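Local coordinates for protein 16S rRNA aminocarboxypropyltransferase (Vulcanisaeta distributa, PDB 5APG) that probably transfers the 3-amino-3-carboxypropyl group of S-adenosylmethionine to N1-methylpseudouridine in 16S rRNA, the last step in making a hypermodified pseudouridine, at residues I43-T48 against L66-C71; V49-T54 against I89-P94; S111-V116 against Y136-N141. All coordinates share one frame; numbering follows the deposited sequence.

Contact 1. Residues I43-T48 against L66-C71. With EEM ([(3S)-3-amino-4-hydroxy-4-oxo-butyl]-[[(2S,3S,4R,5R)-5-(6-aminopurin-9-yl)-3,4-dihydroxy-oxolan-2-yl]methyl]-methyl-selanium), chain D.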
loop_
_atom_site.group_PDB
_atom_site.type_symbol
_atom_site.label_atom_id
_atom_site.label_comp_id
_atom_site.label_asym_id
_atom_site.label_seq_id
_atom_site.Cartn_x
_atom_site.Cartn_y
_atom_site.Cartn_z
ATOM N N ILE A 43 -9.848 4.141 5.542
ATOM C CA ILE A 43 -9.038 2.973 5.230
ATOM C C ILE A 43 -7.590 3.294 5.571
ATOM O O ILE A 43 -7.067 4.318 5.127
ATOM C CB ILE A 43 -9.119 2.579 3.733
ATOM C CG1 ILE A 43 -10.561 2.289 3.309
ATOM C CG2 ILE A 43 -8.214 1.383 3.441
ATOM C CD1 ILE A 43 -11.143 1.050 3.966
ATOM N N ILE A 44 -6.935 2.440 6.353
ATOM C CA ILE A 44 -5.491 2.569 6.493
ATOM C C ILE A 44 -4.821 1.330 5.916
ATOM O O ILE A 44 -5.189 0.190 6.226
ATOM C CB ILE A 44 -5.031 2.809 7.967
ATOM C CG1 ILE A 44 -3.576 3.294 7.984
ATOM C CG2 ILE A 44 -5.185 1.556 8.847
ATOM C CD1 ILE A 44 -3.083 3.742 9.352
ATOM N N LEU A 45 -3.870 1.559 5.022
ATOM C CA LEU A 45 -3.074 0.456 4.518
ATOM C C LEU A 45 -2.209 -0.038 5.663
ATOM O O LEU A 45 -1.653 0.754 6.428
ATOM C CB LEU A 45 -2.229 0.874 3.316
ATOM C CG LEU A 45 -3.017 1.299 2.070
ATOM C CD1 LEU A 45 -2.080 1.497 0.894
ATOM C CD2 LEU A 45 -4.101 0.289 1.726
ATOM N N ASP A 46 -2.128 -1.353 5.800
ATOM C CA ASP A 46 -1.408 -1.959 6.905
ATOM C C ASP A 46 -0.961 -3.340 6.464
ATOM O O ASP A 46 -1.778 -4.255 6.381
ATOM C CB ASP A 46 -2.299 -2.033 8.153
ATOM C CG ASP A 46 -1.566 -2.563 9.378
ATOM O OD1 ASP A 46 -0.516 -3.234 9.241
ATOM O OD2 ASP A 46 -2.058 -2.312 10.496
ATOM N N PRO A 47 0.338 -3.494 6.176
ATOM C CA PRO A 47 0.862 -4.776 5.698
ATOM C C PRO A 47 0.886 -5.867 6.769
ATOM O O PRO A 47 1.132 -7.020 6.421
ATOM C CB PRO A 47 2.283 -4.419 5.247
ATOM C CG PRO A 47 2.675 -3.297 6.153
ATOM C CD PRO A 47 1.405 -2.489 6.344
ATOM N N THR A 48 0.627 -5.519 8.029
ATOM C CA THR A 48 0.702 -6.495 9.118
ATOM C C THR A 48 -0.613 -7.208 9.415
ATOM O O THR A 48 -0.626 -8.182 10.167
ATOM C CB THR A 48 1.181 -5.846 10.442
ATOM O OG1 THR A 48 0.157 -4.984 10.956
ATOM C CG2 THR A 48 2.469 -5.054 10.225
ATOM N N LEU A 66 -8.121 7.868 2.609
ATOM C CA LEU A 66 -7.164 6.761 2.625
ATOM C C LEU A 66 -5.909 7.173 3.387
ATOM O O LEU A 66 -5.272 8.170 3.047
ATOM C CB LEU A 66 -6.796 6.333 1.198
ATOM C CG LEU A 66 -5.771 5.200 1.051
ATOM C CD1 LEU A 66 -6.338 3.881 1.544
ATOM C CD2 LEU A 66 -5.294 5.071 -0.397
ATOM N N SER A 67 -5.563 6.412 4.419
ATOM C CA SER A 67 -4.425 6.745 5.271
ATOM C C SER A 67 -3.280 5.755 5.091
ATOM O O SER A 67 -3.501 4.589 4.772
ATOM C CB SER A 67 -4.848 6.778 6.742
ATOM O OG SER A 67 -5.837 7.767 6.973
ATOM N N LEU A 68 -2.057 6.233 5.293
ATOM C CA LEU A 68 -0.878 5.374 5.290
ATOM C C LEU A 68 0.157 5.878 6.282
ATOM O O LEU A 68 0.246 7.077 6.554
ATOM C CB LEU A 68 -0.227 5.295 3.902
ATOM C CG LEU A 68 -0.918 4.675 2.689
ATOM C CD1 LEU A 68 -1.860 5.663 2.009
ATOM C CD2 LEU A 68 0.140 4.173 1.717
ATOM N N ILE A 69 0.950 4.955 6.805
ATOM C CA ILE A 69 2.140 5.315 7.556
ATOM C C ILE A 69 3.356 5.023 6.689
ATOM O O ILE A 69 3.533 3.899 6.215
ATOM C CB ILE A 69 2.239 4.545 8.887
ATOM C CG1 ILE A 69 1.088 4.938 9.820
ATOM C CG2 ILE A 69 3.578 4.826 9.561
ATOM C CD1 ILE A 69 0.915 3.998 11.009
ATOM N N ASP A 70 4.179 6.039 6.454
ATOM C CA ASP A 70 5.418 5.846 5.715
ATOM C C ASP A 70 6.587 5.724 6.688
ATOM O O ASP A 70 6.863 6.638 7.463
ATOM C CB ASP A 70 5.659 6.996 4.733
ATOM C CG ASP A 70 6.977 6.864 3.988
ATOM O OD1 ASP A 70 7.016 6.153 2.963
ATOM O OD2 ASP A 70 7.974 7.471 4.420
ATOM N N CYS A 71 7.264 4.583 6.648
ATOM C CA CYS A 71 8.400 4.323 7.526
ATOM C C CYS A 71 9.324 3.345 6.824
ATOM O O CYS A 71 9.034 2.927 5.718
ATOM C CB CYS A 71 7.930 3.767 8.869
ATOM S SG CYS A 71 7.043 2.189 8.744
HETATM C C2 EEM D . -0.346 -2.802 2.705
HETATM N N3 EEM D . 0.332 -1.695 2.670
HETATM C C4 EEM D . 1.494 -1.649 2.044
HETATM C "C1'" EEM D . 2.281 0.739 2.227
HETATM C "C2'" EEM D . 2.351 0.753 3.774
HETATM C "C3'" EEM D . 3.710 0.929 4.002
HETATM C "C4'" EEM D . 4.240 1.714 3.049
HETATM C "C5'" EEM D . 5.598 1.320 2.597
HETATM O O EEM D . 8.375 4.195 -0.700
HETATM C C EEM D . 9.377 4.280 -0.045
HETATM O OXT EEM D . 10.093 5.262 -0.137
HETATM C CA EEM D . 9.743 3.193 0.940
HETATM N N EEM D . 11.068 3.457 1.425
HETATM C CB EEM D . 8.700 3.256 2.047
HETATM C CG EEM D . 8.671 2.043 2.954
HETATM SE SE EEM D . 6.932 1.910 3.894
HETATM C CE EEM D . 6.996 0.510 5.231
HETATM O "O4'" EEM D . 3.299 1.363 1.797
HETATM O "O3'" EEM D . 4.000 1.324 5.400
HETATM O "O2'" EEM D . 1.665 1.967 4.099
HETATM N N9 EEM D . 2.409 -0.691 1.835
HETATM C C8 EEM D . 3.377 -1.251 1.137
HETATM N N7 EEM D . 3.133 -2.521 0.903
HETATM C C5 EEM D . 1.943 -2.815 1.455
HETATM N N1 EEM D . 0.036 -3.939 2.163
HETATM C C6 EEM D . 1.169 -4.007 1.530
HETATM N N6 EEM D . 1.615 -5.213 0.953
HETATM O O HOH W 1 0.521 2.171 6.480
#
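Strands 43-45 and 66-70, joined by helix 58-63, form a beta-alpha-beta unit of the parallel sheet in this SPOUT-type fold, and Ile-43 pairs with Leu-66 and Ile-44 with Ser-67 across it. Ser-67 N donates to Ile-43 O over 2.7 Å in an almost straight bond, and Leu-45 N donates to Ser-67 O over 3.1 Å, so Ser-67 uses both backbone groups on this one neighbour. Isoleucine and leucine, branched and apolar, suit this buried pair of strands. On one face Ile-43 CG2 meets Leu-66 CD1 at 3.7 Å, and Leu-45 and Leu-68 run side by side, pointing the same way, with CD1 of Leu-45 against CD2 of Leu-68 at 3.6 Å. On the other face Ile-44 has CG1 anti to its backbone N (chi1 -165°), which lays that branch along the Ser-67 backbone; the small serine hydroxyl bonds instead to Ser-42.

Beyond the paired residues the strands diverge, and a water enters the gap: it donates to Leu-45 O at 2.6 Å, accepts from Ile-69 N and bonds to O2' of the selenium analogue of S-adenosylmethionine. Ile-69 O takes the ribose O3' hydroxyl at 2.7 Å. An Asx turn follows strand 43-45, Asp-46 OD1 accepting from both Thr-48 N and Thr-48 OG1, and Pro-47 CB lies against the adenine at 3.8 Å from its N1. Strand 89-91 flanks strand 43-45, Asp-46 forms a salt bridge with Arg-90, and helix 112-122 packs on Leu-45, Leu-66 and Leu-68.

Contact 2. Residues V49-T54 against I89-P94. With EEM ([(3S)-3-amino-4-hydroxy-4-oxo-butyl]-[[(2S,3S,4R,5R)-5-(6-aminopurin-9-yl)-3,4-dihydroxy-oxolan-2-yl]methyl]-methyl-selanium), chain D.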
loop_
_atom_site.group_PDB
_atom_site.type_symbol
_atom_site.label_atom_id
_atom_site.label_comp_id
_atom_site.label_asym_id
_atom_site.label_seq_id
_atom_site.Cartn_x
_atom_site.Cartn_y
_atom_site.Cartn_z
ATOM N N VAL A 49 -1.719 -6.721 8.859
ATOM C CA VAL A 49 -3.006 -7.391 9.061
ATOM C C VAL A 49 -3.252 -8.384 7.925
ATOM O O VAL A 49 -2.539 -8.374 6.923
ATOM C CB VAL A 49 -4.179 -6.390 9.145
ATOM C CG1 VAL A 49 -3.951 -5.398 10.283
ATOM C CG2 VAL A 49 -4.382 -5.661 7.818
ATOM N N LYS A 50 -4.257 -9.239 8.082
ATOM C CA LYS A 50 -4.504 -10.305 7.115
ATOM C C LYS A 50 -5.685 -10.004 6.195
ATOM O O LYS A 50 -5.939 -10.742 5.240
ATOM C CB LYS A 50 -4.745 -11.632 7.844
ATOM C CG LYS A 50 -3.582 -12.079 8.707
ATOM C CD LYS A 50 -2.309 -12.204 7.872
ATOM C CE LYS A 50 -1.103 -12.514 8.749
ATOM N NZ LYS A 50 -0.531 -11.277 9.356
ATOM N N THR A 51 -6.407 -8.927 6.491
ATOM C CA THR A 51 -7.610 -8.576 5.743
ATOM C C THR A 51 -7.270 -7.763 4.497
ATOM O O THR A 51 -6.849 -6.615 4.601
ATOM C CB THR A 51 -8.597 -7.773 6.615
ATOM O OG1 THR A 51 -8.682 -8.369 7.917
ATOM C CG2 THR A 51 -9.976 -7.739 5.975
ATOM N N PRO A 52 -7.458 -8.354 3.308
ATOM C CA PRO A 52 -7.084 -7.644 2.081
ATOM C C PRO A 52 -8.095 -6.588 1.653
ATOM O O PRO A 52 -9.310 -6.753 1.821
ATOM C CB PRO A 52 -7.010 -8.765 1.041
ATOM C CG PRO A 52 -7.999 -9.775 1.522
ATOM C CD PRO A 52 -7.987 -9.701 3.033
ATOM N N LEU A 53 -7.569 -5.504 1.090
ATOM C CA LEU A 53 -8.376 -4.460 0.470
ATOM C C LEU A 53 -9.204 -5.036 -0.673
ATOM O O LEU A 53 -8.708 -5.854 -1.440
ATOM C CB LEU A 53 -7.473 -3.339 -0.050
ATOM C CG LEU A 53 -8.134 -2.032 -0.481
ATOM C CD1 LEU A 53 -8.478 -1.184 0.740
ATOM C CD2 LEU A 53 -7.226 -1.275 -1.451
ATOM N N THR A 54 -10.456 -4.604 -0.783
ATOM C CA THR A 54 -11.342 -5.044 -1.861
ATOM C C THR A 54 -11.981 -3.825 -2.537
ATOM O O THR A 54 -11.976 -2.738 -1.965
ATOM C CB THR A 54 -12.446 -5.996 -1.335
ATOM O OG1 THR A 54 -13.179 -5.351 -0.288
ATOM C CG2 THR A 54 -11.833 -7.293 -0.813
ATOM N N ILE A 89 -10.025 1.458 9.499
ATOM C CA ILE A 89 -10.351 0.215 8.818
ATOM C C ILE A 89 -9.062 -0.315 8.188
ATOM O O ILE A 89 -8.637 0.142 7.123
ATOM C CB ILE A 89 -11.446 0.409 7.754
ATOM C CG1 ILE A 89 -12.745 0.874 8.423
ATOM C CG2 ILE A 89 -11.697 -0.888 6.998
ATOM C CD1 ILE A 89 -13.752 1.475 7.469
ATOM N N ARG A 90 -8.442 -1.275 8.870
ATOM C CA ARG A 90 -7.101 -1.735 8.524
ATOM C C ARG A 90 -7.146 -2.805 7.444
ATOM O O ARG A 90 -7.808 -3.829 7.604
ATOM C CB ARG A 90 -6.388 -2.272 9.769
ATOM C CG ARG A 90 -6.275 -1.255 10.900
ATOM C CD ARG A 90 -5.806 -1.907 12.199
ATOM N NE ARG A 90 -4.415 -2.346 12.130
ATOM C CZ ARG A 90 -3.752 -2.884 13.149
ATOM N NH1 ARG A 90 -4.357 -3.048 14.320
ATOM N NH2 ARG A 90 -2.486 -3.255 13.003
ATOM N N ARG A 91 -6.434 -2.565 6.348
ATOM C CA ARG A 91 -6.414 -3.495 5.222
ATOM C C ARG A 91 -5.008 -3.672 4.656
ATOM O O ARG A 91 -4.298 -2.692 4.421
ATOM C CB ARG A 91 -7.351 -3.012 4.106
ATOM C CG ARG A 91 -8.835 -2.969 4.476
ATOM C CD ARG A 91 -9.386 -4.381 4.753
ATOM N NE ARG A 91 -10.826 -4.370 5.010
ATOM C CZ ARG A 91 -11.378 -4.256 6.215
ATOM N NH1 ARG A 91 -10.615 -4.138 7.298
ATOM N NH2 ARG A 91 -12.701 -4.259 6.340
ATOM N N ARG A 92 -4.602 -4.918 4.433
ATOM C CA ARG A 92 -3.381 -5.160 3.676
ATOM C C ARG A 92 -3.737 -5.089 2.203
ATOM O O ARG A 92 -4.911 -5.154 1.837
ATOM C CB ARG A 92 -2.751 -6.522 4.007
ATOM C CG ARG A 92 -3.586 -7.743 3.589
ATOM C CD ARG A 92 -2.746 -9.020 3.691
ATOM N NE ARG A 92 -3.477 -10.244 3.363
ATOM C CZ ARG A 92 -3.613 -10.739 2.136
ATOM N NH1 ARG A 92 -3.089 -10.102 1.096
ATOM N NH2 ARG A 92 -4.286 -11.867 1.944
ATOM N N LEU A 93 -2.731 -4.937 1.354
ATOM C CA LEU A 93 -2.972 -5.058 -0.069
ATOM C C LEU A 93 -2.962 -6.530 -0.438
ATOM O O LEU A 93 -2.237 -7.314 0.165
ATOM C CB LEU A 93 -1.923 -4.298 -0.881
ATOM C CG LEU A 93 -2.035 -2.776 -0.823
ATOM C CD1 LEU A 93 -0.794 -2.168 -1.428
ATOM C CD2 LEU A 93 -3.290 -2.302 -1.553
ATOM N N PRO A 94 -3.781 -6.911 -1.425
ATOM C CA PRO A 94 -3.645 -8.247 -2.003
ATOM C C PRO A 94 -2.262 -8.393 -2.616
ATOM O O PRO A 94 -1.609 -7.386 -2.920
ATOM C CB PRO A 94 -4.750 -8.300 -3.069
ATOM C CG PRO A 94 -5.126 -6.894 -3.313
ATOM C CD PRO A 94 -4.888 -6.155 -2.031
HETATM C C2 EEM D . -0.346 -2.802 2.705
HETATM N N3 EEM D . 0.332 -1.695 2.670
HETATM C C4 EEM D . 1.494 -1.649 2.044
HETATM C "C1'" EEM D . 2.281 0.739 2.227
HETATM C "C2'" EEM D . 2.351 0.753 3.774
HETATM C "C3'" EEM D . 3.710 0.929 4.002
HETATM C "C4'" EEM D . 4.240 1.714 3.049
HETATM C "C5'" EEM D . 5.598 1.320 2.597
HETATM O O EEM D . 8.375 4.195 -0.700
HETATM C C EEM D . 9.377 4.280 -0.045
HETATM O OXT EEM D . 10.093 5.262 -0.137
HETATM C CA EEM D . 9.743 3.193 0.940
HETATM N N EEM D . 11.068 3.457 1.425
HETATM C CB EEM D . 8.700 3.256 2.047
HETATM C CG EEM D . 8.671 2.043 2.954
HETATM SE SE EEM D . 6.932 1.910 3.894
HETATM C CE EEM D . 6.996 0.510 5.231
HETATM O "O4'" EEM D . 3.299 1.363 1.797
HETATM O "O3'" EEM D . 4.000 1.324 5.400
HETATM O "O2'" EEM D . 1.665 1.967 4.099
HETATM N N9 EEM D . 2.409 -0.691 1.835
HETATM C C8 EEM D . 3.377 -1.251 1.137
HETATM N N7 EEM D . 3.133 -2.521 0.903
HETATM C C5 EEM D . 1.943 -2.815 1.455
HETATM N N1 EEM D . 0.036 -3.939 2.163
HETATM C C6 EEM D . 1.169 -4.007 1.530
HETATM N N6 EEM D . 1.615 -5.213 0.953
HETATM O O HOH W 2 -4.210 -13.038 4.687
HETATM O O HOH W 3 -7.687 -6.077 9.374
HETATM O O HOH W 4 -11.709 -5.336 2.253
#
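Arg-92, just beyond the edge strand 89-91 of the parallel sheet, is bridged through its backbone to Pro-52 in the loop that leaves strand 43-45. Its N donates to Thr-51 O and its O accepts from Leu-53 N, each at 2.8 Å; proline, lacking an N-H, can sit between these two bonds without losing one. In the Arg-92 side chain CG sits between the backbone N and the carbonyl carbon (chi1 66°) and the chain is then extended to NE, passing Val-49 O and laying its guanidinium under Pro-52 CB, which stands over the centre of one face. NE makes a weak bond to Lys-50 O, and a water links that same carbonyl to NH2. Arg-92 NH1 donates to Leu-93 O at 3.1 Å and, outside the two segments, forms a salt bridge with Glu-161.

The other two arginines each have a methyl group over a guanidinium face: Val-49 CG1 covers Arg-90, while Thr-51 CG2 covers Arg-91 from one side and Ile-89 CG2 from the other. Arg-91 NH1 donates to Arg-90 O at 2.8 Å from above the carbonyl plane. Arg-92 and Leu-93, held by the loop, line the cofactor pocket, where Leu-93 N donates to the adenine N1 at 3.1 Å, its N-H...N angle 167°.

Contact 3. Residues S111-V116 against Y136-N141. With EEM ([(3S)-3-amino-4-hydroxy-4-oxo-butyl]-[[(2S,3S,4R,5R)-5-(6-aminopurin-9-yl)-3,4-dihydroxy-oxolan-2-yl]methyl]-methyl-selanium), chain D.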
loop_
_atom_site.group_PDB
_atom_site.type_symbol
_atom_site.label_atom_id
_atom_site.label_comp_id
_atom_site.label_asym_id
_atom_site.label_seq_id
_atom_site.Cartn_x
_atom_site.Cartn_y
_atom_site.Cartn_z
ATOM N N SER A 111 6.781 -0.219 -2.421
ATOM C CA SER A 111 7.051 1.162 -2.042
ATOM C C SER A 111 5.735 1.834 -1.675
ATOM O O SER A 111 4.659 1.345 -2.027
ATOM C CB SER A 111 7.740 1.926 -3.175
ATOM O OG SER A 111 6.861 2.132 -4.275
ATOM N N THR A 112 5.817 2.946 -0.956
ATOM C CA THR A 112 4.617 3.665 -0.558
ATOM C C THR A 112 3.812 4.088 -1.792
ATOM O O THR A 112 2.587 3.968 -1.810
ATOM C CB THR A 112 4.967 4.889 0.308
ATOM O OG1 THR A 112 5.586 4.443 1.521
ATOM C CG2 THR A 112 3.707 5.689 0.656
ATOM N N ILE A 113 4.495 4.545 -2.840
ATOM C CA ILE A 113 3.777 5.025 -4.019
ATOM C C ILE A 113 3.109 3.870 -4.773
ATOM O O ILE A 113 2.007 4.028 -5.301
ATOM C CB ILE A 113 4.704 5.838 -4.981
ATOM C CG1 ILE A 113 3.872 6.513 -6.067
ATOM C CG2 ILE A 113 5.791 4.966 -5.616
ATOM C CD1 ILE A 113 4.609 7.618 -6.829
ATOM N N GLU A 114 3.750 2.704 -4.803
ATOM C CA GLU A 114 3.153 1.532 -5.441
ATOM C C GLU A 114 1.928 1.075 -4.660
ATOM O O GLU A 114 0.926 0.643 -5.232
ATOM C CB GLU A 114 4.165 0.386 -5.544
ATOM C CG GLU A 114 5.209 0.556 -6.649
ATOM C CD GLU A 114 6.387 -0.385 -6.474
ATOM O OE1 GLU A 114 7.029 -0.333 -5.405
ATOM O OE2 GLU A 114 6.665 -1.187 -7.391
ATOM N N ALA A 115 2.016 1.164 -3.340
ATOM C CA ALA A 115 0.902 0.771 -2.493
ATOM C C ALA A 115 -0.297 1.685 -2.686
ATOM O O ALA A 115 -1.434 1.218 -2.759
ATOM C CB ALA A 115 1.318 0.766 -1.059
ATOM N N VAL A 116 -0.042 2.989 -2.748
ATOM C CA VAL A 116 -1.104 3.955 -3.000
ATOM C C VAL A 116 -1.758 3.664 -4.349
ATOM O O VAL A 116 -2.982 3.609 -4.457
ATOM C CB VAL A 116 -0.568 5.406 -2.969
ATOM C CG1 VAL A 116 -1.598 6.384 -3.536
ATOM C CG2 VAL A 116 -0.180 5.795 -1.538
ATOM N N TYR A 136 7.303 8.108 -11.544
ATOM C CA TYR A 136 8.573 7.399 -11.722
ATOM C C TYR A 136 8.610 6.738 -13.096
ATOM O O TYR A 136 7.577 6.340 -13.626
ATOM C CB TYR A 136 8.781 6.352 -10.614
ATOM C CG TYR A 136 9.070 6.959 -9.256
ATOM C CD1 TYR A 136 10.365 7.320 -8.895
ATOM C CD2 TYR A 136 8.047 7.185 -8.342
ATOM C CE1 TYR A 136 10.634 7.885 -7.658
ATOM C CE2 TYR A 136 8.306 7.747 -7.101
ATOM C CZ TYR A 136 9.600 8.093 -6.766
ATOM O OH TYR A 136 9.854 8.656 -5.536
ATOM N N LYS A 137 9.794 6.627 -13.683
ATOM C CA LYS A 137 9.875 6.030 -15.009
ATOM C C LYS A 137 9.467 4.556 -14.953
ATOM O O LYS A 137 8.888 4.037 -15.907
ATOM C CB LYS A 137 11.277 6.187 -15.607
ATOM C CG LYS A 137 12.373 5.371 -14.942
ATOM C CD LYS A 137 13.632 5.407 -15.802
ATOM C CE LYS A 137 14.868 4.962 -15.040
ATOM N NZ LYS A 137 16.099 5.152 -15.864
ATOM N N TRP A 138 9.738 3.901 -13.823
ATOM C CA TRP A 138 9.415 2.482 -13.642
ATOM C C TRP A 138 7.982 2.270 -13.145
ATOM O O TRP A 138 7.501 1.136 -13.064
ATOM C CB TRP A 138 10.402 1.830 -12.660
ATOM C CG TRP A 138 10.562 2.596 -11.371
ATOM C CD1 TRP A 138 11.568 3.467 -11.052
ATOM C CD2 TRP A 138 9.679 2.574 -10.242
ATOM N NE1 TRP A 138 11.365 3.985 -9.796
ATOM C CE2 TRP A 138 10.213 3.450 -9.275
ATOM C CE3 TRP A 138 8.488 1.895 -9.952
ATOM C CZ2 TRP A 138 9.598 3.671 -8.044
ATOM C CZ3 TRP A 138 7.880 2.109 -8.727
ATOM C CH2 TRP A 138 8.436 2.991 -7.787
ATOM N N GLY A 139 7.309 3.362 -12.806
ATOM C CA GLY A 139 5.974 3.306 -12.224
ATOM C C GLY A 139 4.908 2.542 -12.999
ATOM O O GLY A 139 4.300 1.616 -12.461
ATOM N N PRO A 140 4.654 2.933 -14.257
ATOM C CA PRO A 140 3.608 2.266 -15.044
ATOM C C PRO A 140 3.822 0.756 -15.173
ATOM O O PRO A 140 2.843 0.010 -15.264
ATOM C CB PRO A 140 3.715 2.953 -16.408
ATOM C CG PRO A 140 4.192 4.330 -16.071
ATOM C CD PRO A 140 5.191 4.112 -14.959
ATOM N N ASN A 141 5.078 0.317 -15.155
ATOM C CA ASN A 141 5.391 -1.108 -15.250
ATOM C C ASN A 141 4.828 -1.921 -14.079
ATOM O O ASN A 141 4.661 -3.133 -14.189
ATOM C CB ASN A 141 6.903 -1.319 -15.335
ATOM C CG ASN A 141 7.267 -2.706 -15.837
ATOM O OD1 ASN A 141 6.663 -3.214 -16.783
ATOM N ND2 ASN A 141 8.254 -3.328 -15.202
HETATM C C2 EEM D . -0.346 -2.802 2.705
HETATM N N3 EEM D . 0.332 -1.695 2.670
HETATM C C4 EEM D . 1.494 -1.649 2.044
HETATM C "C1'" EEM D . 2.281 0.739 2.227
HETATM C "C2'" EEM D . 2.351 0.753 3.774
HETATM C "C3'" EEM D . 3.710 0.929 4.002
HETATM C "C4'" EEM D . 4.240 1.714 3.049
HETATM C "C5'" EEM D . 5.598 1.320 2.597
HETATM O O EEM D . 8.375 4.195 -0.700
HETATM C C EEM D . 9.377 4.280 -0.045
HETATM O OXT EEM D . 10.093 5.262 -0.137
HETATM C CA EEM D . 9.743 3.193 0.940
HETATM N N EEM D . 11.068 3.457 1.425
HETATM C CB EEM D . 8.700 3.256 2.047
HETATM C CG EEM D . 8.671 2.043 2.954
HETATM SE SE EEM D . 6.932 1.910 3.894
HETATM C CE EEM D . 6.996 0.510 5.231
HETATM O "O4'" EEM D . 3.299 1.363 1.797
HETATM O "O3'" EEM D . 4.000 1.324 5.400
HETATM O "O2'" EEM D . 1.665 1.967 4.099
HETATM N N9 EEM D . 2.409 -0.691 1.835
HETATM C C8 EEM D . 3.377 -1.251 1.137
HETATM N N7 EEM D . 3.133 -2.521 0.903
HETATM C C5 EEM D . 1.943 -2.815 1.455
HETATM N N1 EEM D . 0.036 -3.939 2.163
HETATM C C6 EEM D . 1.169 -4.007 1.530
HETATM N N6 EEM D . 1.615 -5.213 0.953
#
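Trp-138 brings the far edge of its six-membered ring to the start of helix 112-122, while Tyr-136 meets the same helix turn beside it. The Glu-114 side chain crosses the indole at about a right angle, its carboxylate plane 69° from the ring plane, with CG at the ring edge 3.7 Å from Trp-138 CZ3. Ser-111 OG also lies near the indole plane, 3.9 Å from CH2 of Trp-138. Ile-113 touches both aromatics: with CG1 anti to the backbone N (chi1 -171°), its CD1 reaches the edge of Tyr-136 at CE2, 3.7 Å away, and CG2 rests 4.0 Å from Trp-138 CH2. The aromatics also brace one another, Trp-138 CZ2 lying 3.5 Å above the tyrosine plane near its rim.

Glu-114 is held by more than this packing. Its OE1 accepts from Ser-111 N and Ser-111 OG, which approach from opposite faces of the carboxylate plane, while OE2 accepts from Ala-99 N and OE1 also from Asn-100. A short hydroxyl side chain suits Ser-111, because OG, between the backbone N and the carbonyl carbon (chi1 69°), can accept from Glu-114 N at 3.2 Å. That bond and the one from Ser-111 N to Glu-114 OE1 make a capping box. Thr-112 N, the first N-H after the N-cap Ser-111, binds the carboxylate O of the S-adenosylmethionine analogue at 2.9 Å, where the helix dipole probably favours the negative group: a helix N terminus facing the cofactor pocket.

How the contacts relate
Following the chain, strand 43-45 enters contact 1 and its succeeding loop, 49-54, contact 2. Contact 1 closes first, through helix 58-63 and strand 66-70; contact 2 closes later, after helix 73-83, at strand 89-91 and the residues that follow, so the two cross, their segments alternating. They share the sheet, where strand 43-45 lies between the other two, and a probable hydrogen bond between Asp-46 N and Arg-91 O joins them. Contact 3 comes in series, closing a loop that holds the rest of helix 112-122 and helix 126-133. Asp-70 and Leu-68 tie it to contact 1, and Leu-93 packing on Ala-115 ties it to contact 2. All three touch the bound cofactor analogue.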